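Local coordinates for uncharacterized protein LPG1670 (Legionella pneumophila subsp. pneumophila, PDB 5T2X) that is of unknown function but folds as a mostly helical protein, with no strands, of the DUF5630 family, at residues Lys35-Leu38 with Asn39-Asp42. Residues are numbered along the deposited sequence; the frame is centred on the assembly and turned at random.
Sequences KMLL and NNLD
N39 meets K35 one turn back, where helix 31-40 runs out and the chain turns into helix 43-52 of this all-helical fold. The backbone N of N39 donates an i to i+4 hydrogen bond to K35 O (3.1 Å, 146° at the hydrogen). The side chains of N39 and K35 lie alongside each other, pointing the same way, with N39 ND2 4.0 Å from K35 CG. K35 is extended throughout, and this straight chain carries its ammonium past the asparagine to a salt bridge with D67 and a hydrogen bond to the carbonyl of E64. A long lysine suits the place because its methylenes can flank a neighbour while its charge reaches a distant partner.

At N40 the pattern shortens to i to i+3: its N makes a weak bond to L37 O (3.1 Å). With CG anti to its own carbonyl carbon (chi1 -64°), the amide folds back along the helix, and N40 ND2 comes 3.3 Å from M36 O, without the angle of a hydrogen bond, and beside L37 CD2. A short polar amide suits an exposed residue on the last turn, where it can meet solvent.

L41 leaves the helix as its backbone turns extended, yet its N still reaches L38 O in a second weak i to i+3 bond (3.3 Å). The side chains of L38 and L41 meet across the turn through methyl groups, CD2 to CD1. Buried L38 packs against I22, I56 and F59 and reaches L46, while L41 touches Y49, so both leucines meet helix 43-52. The side chain of D42 caps a backbone N of that helix, and its OD1 is hydrogen-bonded to T45 OG1. One water bridges the turn, donating to L38 O at 2.6 Å and to L41 O at 2.9 Å.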
loop_
_atom_site.group_PDB
_atom_site.type_symbol
_atom_site.label_atom_id
_atom_site.label_comp_id
_atom_site.label_asym_id
_atom_site.label_seq_id
_atom_site.Cartn_x
_atom_site.Cartn_y
_atom_site.Cartn_z
ATOM N N LYS A 35 24.218 4.852 15.087
ATOM C CA LYS A 35 23.444 3.672 14.719
ATOM C C LYS A 35 23.211 2.766 15.920
ATOM O O LYS A 35 22.165 2.113 16.017
ATOM C CB LYS A 35 24.167 2.921 13.602
ATOM C CG LYS A 35 23.440 1.713 13.058
ATOM C CD LYS A 35 24.179 1.167 11.849
ATOM C CE LYS A 35 23.559 -0.121 11.354
ATOM N NZ LYS A 35 24.244 -0.622 10.129
HETATM N N MSE A 36 24.162 2.724 16.843
HETATM C CA MSE A 36 24.047 1.928 18.056
HETATM C C MSE A 36 22.933 2.442 18.966
HETATM O O MSE A 36 22.176 1.658 19.540
HETATM C CB MSE A 36 25.387 1.933 18.789
HETATM C CG MSE A 36 25.348 1.462 20.218
HETATM SE SE MSE A 36 27.079 1.799 21.043
HETATM C CE MSE A 36 26.638 1.291 22.872
ATOM N N LEU A 37 22.832 3.767 19.088
ATOM C CA LEU A 37 21.783 4.357 19.913
ATOM C C LEU A 37 20.429 4.312 19.214
ATOM O O LEU A 37 19.398 4.117 19.869
ATOM C CB LEU A 37 22.146 5.798 20.276
ATOM C CG LEU A 37 23.291 5.989 21.271
ATOM C CD1 LEU A 37 23.486 7.466 21.583
ATOM C CD2 LEU A 37 23.031 5.197 22.544
ATOM N N LEU A 38 20.414 4.493 17.890
ATOM C CA LEU A 38 19.160 4.428 17.148
ATOM C C LEU A 38 18.516 3.052 17.255
ATOM O O LEU A 38 17.284 2.945 17.283
ATOM C CB LEU A 38 19.399 4.792 15.682
ATOM C CG LEU A 38 19.617 6.278 15.381
ATOM C CD1 LEU A 38 20.221 6.462 14.000
ATOM C CD2 LEU A 38 18.306 7.039 15.502
ATOM N N ASN A 39 19.325 1.993 17.325
ATOM C CA ASN A 39 18.775 0.646 17.438
ATOM C C ASN A 39 18.169 0.375 18.809
ATOM O O ASN A 39 17.308 -0.505 18.927
ATOM C CB ASN A 39 19.854 -0.394 17.135
ATOM C CG ASN A 39 20.118 -0.542 15.652
ATOM O OD1 ASN A 39 19.224 -0.355 14.827
ATOM N ND2 ASN A 39 21.353 -0.884 15.305
ATOM N N ASN A 40 18.595 1.102 19.845
ATOM C CA ASN A 40 18.015 0.912 21.170
ATOM C C ASN A 40 16.617 1.505 21.280
ATOM O O ASN A 40 15.875 1.138 22.195
ATOM C CB ASN A 40 18.917 1.531 22.239
ATOM C CG ASN A 40 20.266 0.853 22.325
ATOM O OD1 ASN A 40 20.398 -0.331 22.021
ATOM N ND2 ASN A 40 21.281 1.603 22.742
ATOM N N LEU A 41 16.246 2.404 20.374
ATOM C CA LEU A 41 14.973 3.098 20.480
ATOM C C LEU A 41 13.811 2.175 20.136
ATOM O O LEU A 41 13.940 1.240 19.343
ATOM C CB LEU A 41 14.947 4.312 19.552
ATOM C CG LEU A 41 15.930 5.447 19.829
ATOM C CD1 LEU A 41 15.803 6.514 18.754
ATOM C CD2 LEU A 41 15.684 6.036 21.206
ATOM N N ASP A 42 12.665 2.449 20.752
ATOM C CA ASP A 42 11.425 1.847 20.297
ATOM C C ASP A 42 11.020 2.456 18.959
ATOM O O ASP A 42 11.413 3.573 18.611
ATOM C CB ASP A 42 10.318 2.044 21.332
ATOM C CG ASP A 42 10.193 3.486 21.783
ATOM O OD1 ASP A 42 11.228 4.097 22.126
ATOM O OD2 ASP A 42 9.061 4.014 21.783
HETATM O O HOH W 1 15.287 1.311 16.798
#